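Local atomic coordinates of excinuclease ABC, subunit A. (PDB entry 2VF7), a protein that binds DNA and ATP as a UvrA-family member of the ABC superfamily and probably serves in recognising damaged DNA for excision repair. Residues 151-156 and 286-291; 159-164 and 277-282. The protein carries 1 engineered substitution. All blocks are in the same frame, centred on the assembly; numbering follows the deposited sequence.

Contact 1: residues 151-156 and 286-291; sequences CPECHG and ECPLCH. With ZN (zinc ion), chain F.
Cys154 and Cys287 face each other with their CA atoms 6.2 Å apart, and the two turns that carry them, 151-156 and 286-291, close on a shared zinc ion without forming a regular strand or helix. Each turn gives two thiolates. The zinc lies 2.4 Å from Cys151 SG and 2.3 Å from Cys154 SG. On the other turn it lies 2.1 Å from Cys287 SG and 2.0 Å from Cys290 SG. The first cysteine of each pair turns SG away from its own backbone N (chi1 165° in Cys151, -178° in Cys287). The last one tucks SG between its N and carbonyl carbon, with chi1 53° in Cys290. Two CPxC turns gripping one metal in this way make a Cys4 zinc site, in which the turns resemble zinc knuckles. Weak N-H...S bonds steady the metal-bound sulfurs, from Glu153 N to Cys151 SG and from Cys290 N to Cys287 SG; they would probably take up some of the thiolate charge. Around the metal, aliphatic groups pack along one flank. Leu289 reaches across with CD2, 3.5 Å from Cys151 SG, and the same methyl meets Pro152 CD at a right-angle crossing of the two side chains. Glu153 lays CG near Leu289 CB. Its carboxylate then comes up against the Pro288 ring, with OE2 3.3 Å from CG of that proline. Arg294 bonds to the first turn, through its backbone to Cys151 and through NH1 to Gly156 O.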
loop_
_atom_site.group_PDB
_atom_site.type_symbol
_atom_site.label_atom_id
_atom_site.label_comp_id
_atom_site.label_asym_id
_atom_site.label_seq_id
_atom_site.Cartn_x
_atom_site.Cartn_y
_atom_site.Cartn_z
ATOM N N CYS A 151 24.455 -13.399 -12.206
ATOM C CA CYS A 151 25.768 -14.031 -12.083
ATOM C C CYS A 151 26.042 -14.357 -10.611
ATOM O O CYS A 151 25.889 -13.491 -9.756
ATOM C CB CYS A 151 26.845 -13.097 -12.637
ATOM S SG CYS A 151 28.547 -13.503 -12.204
ATOM N N PRO A 152 26.431 -15.611 -10.316
ATOM C CA PRO A 152 26.717 -16.065 -8.935
ATOM C C PRO A 152 27.963 -15.443 -8.259
ATOM O O PRO A 152 28.063 -15.472 -7.025
ATOM C CB PRO A 152 26.896 -17.585 -9.082
ATOM C CG PRO A 152 26.426 -17.928 -10.479
ATOM C CD PRO A 152 26.615 -16.693 -11.301
ATOM N N GLU A 153 28.895 -14.909 -9.057
ATOM C CA GLU A 153 30.096 -14.213 -8.557
ATOM C C GLU A 153 29.795 -12.855 -7.901
ATOM O O GLU A 153 30.311 -12.550 -6.825
ATOM C CB GLU A 153 31.099 -14.007 -9.699
ATOM C CG GLU A 153 32.213 -15.031 -9.773
ATOM C CD GLU A 153 33.606 -14.434 -9.578
ATOM O OE1 GLU A 153 33.809 -13.629 -8.643
ATOM O OE2 GLU A 153 34.509 -14.786 -10.369
ATOM N N CYS A 154 28.978 -12.038 -8.564
ATOM C CA CYS A 154 28.721 -10.673 -8.110
ATOM C C CYS A 154 27.287 -10.523 -7.631
ATOM O O CYS A 154 26.954 -9.552 -6.948
ATOM C CB CYS A 154 29.035 -9.669 -9.221
ATOM S SG CYS A 154 28.174 -9.966 -10.785
ATOM N N HIS A 155 26.469 -11.521 -7.967
ATOM C CA HIS A 155 25.022 -11.548 -7.693
ATOM C C HIS A 155 24.284 -10.457 -8.457
ATOM O O HIS A 155 23.371 -9.816 -7.925
ATOM C CB HIS A 155 24.705 -11.485 -6.192
ATOM C CG HIS A 155 25.337 -12.578 -5.391
ATOM N ND1 HIS A 155 26.289 -12.336 -4.424
ATOM C CD2 HIS A 155 25.159 -13.921 -5.417
ATOM C CE1 HIS A 155 26.670 -13.481 -3.887
ATOM N NE2 HIS A 155 25.999 -14.460 -4.471
ATOM N N GLY A 156 24.698 -10.251 -9.705
ATOM C CA GLY A 156 24.048 -9.307 -10.599
ATOM C C GLY A 156 24.526 -7.876 -10.487
ATOM O O GLY A 156 23.956 -6.994 -11.127
ATOM N N GLU A 286 36.048 -5.220 -11.107
ATOM C CA GLU A 286 35.066 -5.767 -12.035
ATOM C C GLU A 286 34.968 -7.285 -11.879
ATOM O O GLU A 286 35.991 -7.989 -11.834
ATOM C CB GLU A 286 35.394 -5.392 -13.486
ATOM C CG GLU A 286 35.797 -3.927 -13.692
ATOM C CD GLU A 286 37.309 -3.696 -13.581
ATOM O OE1 GLU A 286 38.057 -4.142 -14.491
ATOM O OE2 GLU A 286 37.747 -3.062 -12.592
ATOM N N CYS A 287 33.731 -7.772 -11.775
ATOM C CA CYS A 287 33.427 -9.202 -11.809
ATOM C C CYS A 287 34.142 -9.860 -12.983
ATOM O O CYS A 287 34.113 -9.313 -14.079
ATOM C CB CYS A 287 31.928 -9.394 -11.973
ATOM S SG CYS A 287 31.405 -11.081 -11.978
ATOM N N PRO A 288 34.819 -11.008 -12.751
ATOM C CA PRO A 288 35.532 -11.732 -13.818
ATOM C C PRO A 288 34.723 -12.805 -14.571
ATOM O O PRO A 288 35.118 -13.194 -15.665
ATOM C CB PRO A 288 36.720 -12.365 -13.081
ATOM C CG PRO A 288 36.340 -12.363 -11.602
ATOM C CD PRO A 288 35.007 -11.669 -11.448
ATOM N N LEU A 289 33.611 -13.273 -13.997
ATOM C CA LEU A 289 32.705 -14.208 -14.689
ATOM C C LEU A 289 31.767 -13.490 -15.687
ATOM O O LEU A 289 31.270 -14.095 -16.629
ATOM C CB LEU A 289 31.902 -15.050 -13.676
ATOM C CG LEU A 289 31.028 -16.198 -14.212
ATOM C CD1 LEU A 289 31.857 -17.425 -14.599
ATOM C CD2 LEU A 289 29.942 -16.584 -13.215
ATOM N N CYS A 290 31.517 -12.204 -15.452
ATOM C CA CYS A 290 30.751 -11.362 -16.373
ATOM C C CYS A 290 31.410 -9.976 -16.432
ATOM O O CYS A 290 31.061 -9.055 -15.668
ATOM C CB CYS A 290 29.278 -11.285 -15.946
ATOM S SG CYS A 290 28.981 -10.771 -14.220
ATOM N N HIS A 291 32.368 -9.843 -17.347
ATOM C CA HIS A 291 33.332 -8.738 -17.351
ATOM C C HIS A 291 32.729 -7.354 -17.610
ATOM O O HIS A 291 33.201 -6.610 -18.473
ATOM C CB HIS A 291 34.441 -9.021 -18.375
ATOM C CG HIS A 291 34.994 -10.412 -18.307
ATOM N ND1 HIS A 291 34.394 -11.483 -18.934
ATOM C CD2 HIS A 291 36.097 -10.905 -17.698
ATOM C CE1 HIS A 291 35.102 -12.575 -18.714
ATOM N NE2 HIS A 291 36.141 -12.251 -17.965
HETATM ZN ZN ZN F . 29.336 -11.199 -12.287
#

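Contact 2: residues 159-164 and 277-282; sequences RVYTVT and RVQGYM
Tyr161 and Met282 form a Met-aromatic contact between the strand 159-162 and the segment 277-282, which falls largely in the range of the UvrA DNA-binding family. The sulfur of Met282 stands obliquely to the tyrosine ring, 48° off the ring normal. SD is 5.1 Å from the ring centroid and 4.2 Å from Tyr161 CD2. An extended chi2 of -178° carries SD out toward the ring. Helix 258-268 supports the same pair: Phe266 meets the Tyr161 ring with planes at about 45° and also touches Met282, which packs on Val262 too.

Among the polar groups, Gln279 brings its amide toward the tyrosine, yet NE2 stays 4.4 Å from Tyr161 OH. Ser167 OG takes part in hydrogen bonds with both Thr164 N and Tyr281 O, and so ties the two segments together indirectly. Just beyond, backbone bonds between Thr162 and Ile283 join the antiparallel strands 159-162 and 283-286.

Packing against backbone carbonyls makes up the last group. The Thr162 carbonyl O rests against the start of Met282, 3.6 Å from its CA, with CB and CG also close. Val163 sets its CG2 methyl 3.2 Å from Tyr281 O.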
loop_
_atom_site.group_PDB
_atom_site.type_symbol
_atom_site.label_atom_id
_atom_site.label_comp_id
_atom_site.label_asym_id
_atom_site.label_seq_id
_atom_site.Cartn_x
_atom_site.Cartn_y
_atom_site.Cartn_z
ATOM N N ARG A 159 30.213 -5.970 -10.287
ATOM C CA ARG A 159 31.445 -5.664 -9.557
ATOM C C ARG A 159 31.607 -6.607 -8.361
ATOM O O ARG A 159 30.622 -7.001 -7.713
ATOM C CB ARG A 159 31.440 -4.212 -9.043
ATOM C CG ARG A 159 31.237 -3.110 -10.079
ATOM C CD ARG A 159 32.524 -2.766 -10.816
ATOM N NE ARG A 159 33.438 -1.978 -9.993
ATOM C CZ ARG A 159 34.600 -1.484 -10.417
ATOM N NH1 ARG A 159 35.004 -1.680 -11.661
ATOM N NH2 ARG A 159 35.362 -0.783 -9.591
ATOM N N VAL A 160 32.859 -6.935 -8.051
ATOM C CA VAL A 160 33.196 -7.817 -6.926
ATOM C C VAL A 160 33.858 -7.016 -5.796
ATOM O O VAL A 160 34.827 -6.292 -6.039
ATOM C CB VAL A 160 34.080 -9.010 -7.408
ATOM C CG1 VAL A 160 34.971 -9.552 -6.294
ATOM C CG2 VAL A 160 33.204 -10.110 -7.986
ATOM N N TYR A 161 33.333 -7.163 -4.573
ATOM C CA TYR A 161 33.712 -6.311 -3.435
ATOM C C TYR A 161 34.460 -7.022 -2.295
ATOM O O TYR A 161 33.965 -7.980 -1.700
ATOM C CB TYR A 161 32.476 -5.572 -2.879
ATOM C CG TYR A 161 31.887 -4.548 -3.826
ATOM C CD1 TYR A 161 30.779 -4.856 -4.615
ATOM C CD2 TYR A 161 32.441 -3.270 -3.935
ATOM C CE1 TYR A 161 30.239 -3.923 -5.491
ATOM C CE2 TYR A 161 31.909 -2.331 -4.812
ATOM C CZ TYR A 161 30.811 -2.665 -5.586
ATOM O OH TYR A 161 30.286 -1.740 -6.455
ATOM N N THR A 162 35.659 -6.535 -1.988
ATOM C CA THR A 162 36.451 -7.105 -0.910
ATOM C C THR A 162 36.811 -6.091 0.169
ATOM O O THR A 162 36.482 -4.903 0.087
ATOM C CB THR A 162 37.733 -7.814 -1.408
ATOM O OG1 THR A 162 38.278 -7.118 -2.533
ATOM C CG2 THR A 162 37.437 -9.254 -1.810
ATOM N N VAL A 163 37.495 -6.594 1.188
ATOM C CA VAL A 163 37.862 -5.814 2.342
ATOM C C VAL A 163 39.195 -6.362 2.858
ATOM O O VAL A 163 39.441 -7.572 2.815
ATOM C CB VAL A 163 36.716 -5.850 3.378
ATOM C CG1 VAL A 163 36.909 -6.941 4.417
ATOM C CG2 VAL A 163 36.564 -4.514 4.013
ATOM N N THR A 164 40.081 -5.468 3.283
ATOM C CA THR A 164 41.416 -5.876 3.739
ATOM C C THR A 164 41.735 -5.214 5.062
ATOM O O THR A 164 40.992 -4.353 5.515
ATOM C CB THR A 164 42.519 -5.501 2.738
ATOM O OG1 THR A 164 42.380 -4.130 2.382
ATOM C CG2 THR A 164 42.444 -6.356 1.491
ATOM N N ARG A 277 29.941 6.072 3.121
ATOM C CA ARG A 277 30.937 5.979 4.200
ATOM C C ARG A 277 31.576 4.593 4.194
ATOM O O ARG A 277 32.793 4.456 4.062
ATOM C CB ARG A 277 30.293 6.234 5.567
ATOM C CG ARG A 277 31.263 6.144 6.718
ATOM C CD ARG A 277 30.583 5.633 7.979
ATOM N NE ARG A 277 31.574 5.381 9.028
ATOM C CZ ARG A 277 31.914 4.178 9.507
ATOM N NH1 ARG A 277 31.317 3.065 9.058
ATOM N NH2 ARG A 277 32.852 4.095 10.462
ATOM N N VAL A 278 30.716 3.586 4.348
ATOM C CA VAL A 278 31.051 2.162 4.255
ATOM C C VAL A 278 31.939 1.822 3.042
ATOM O O VAL A 278 32.912 1.069 3.154
ATOM C CB VAL A 278 29.723 1.335 4.311
ATOM C CG1 VAL A 278 29.699 0.172 3.351
ATOM C CG2 VAL A 278 29.453 0.889 5.745
ATOM N N GLN A 279 31.616 2.423 1.904
ATOM C CA GLN A 279 32.333 2.188 0.662
ATOM C C GLN A 279 33.771 2.708 0.705
ATOM O O GLN A 279 34.604 2.252 -0.055
ATOM C CB GLN A 279 31.564 2.802 -0.507
ATOM C CG GLN A 279 31.529 1.948 -1.768
ATOM C CD GLN A 279 30.437 2.383 -2.739
ATOM O OE1 GLN A 279 29.531 3.154 -2.383
ATOM N NE2 GLN A 279 30.518 1.890 -3.980
ATOM N N GLY A 280 34.055 3.654 1.601
ATOM C CA GLY A 280 35.427 4.118 1.830
ATOM C C GLY A 280 36.385 3.081 2.429
ATOM O O GLY A 280 37.604 3.255 2.375
ATOM N N TYR A 281 35.840 2.010 3.005
ATOM C CA TYR A 281 36.639 0.941 3.624
ATOM C C TYR A 281 36.603 -0.345 2.800
ATOM O O TYR A 281 36.931 -1.432 3.302
ATOM C CB TYR A 281 36.141 0.666 5.049
ATOM C CG TYR A 281 35.917 1.929 5.840
ATOM C CD1 TYR A 281 36.972 2.545 6.512
ATOM C CD2 TYR A 281 34.652 2.524 5.904
ATOM C CE1 TYR A 281 36.774 3.714 7.235
ATOM C CE2 TYR A 281 34.449 3.703 6.624
ATOM C CZ TYR A 281 35.519 4.285 7.284
ATOM O OH TYR A 281 35.346 5.449 7.997
ATOM N N MET A 282 36.207 -0.214 1.535
ATOM C CA MET A 282 36.090 -1.343 0.629
ATOM C C MET A 282 37.021 -1.196 -0.558
ATOM O O MET A 282 37.551 -0.112 -0.815
ATOM C CB MET A 282 34.663 -1.468 0.128
ATOM C CG MET A 282 33.796 -2.418 0.932
ATOM S SD MET A 282 32.133 -2.554 0.232
ATOM C CE MET A 282 31.411 -1.090 0.925
#

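In the fold
Contact 1 is partly buried, with its four cysteines shielded, while contact 2 is a surface contact. Their centres lie 16 Å apart, and both adjoin the same two-stranded sheet: contact 1 flanks one end of it, and contact 2 takes in strand 159-162 and the segment 277-282 that leads into strand 283-286. Contact 2 falls within the long excursion between the two CxxC pairs. Metal bonds hold contact 1; contact 2 relies on sulfur-aromatic packing and carbonyl-to-carbon contacts. They also meet directly. Val160 CG2 packs on Cys287 CA and Glu153 OE1, Cys154 CB rests on Arg159 O, and Arg159 NH1 makes a long, weak ion pair with Glu286 OE2.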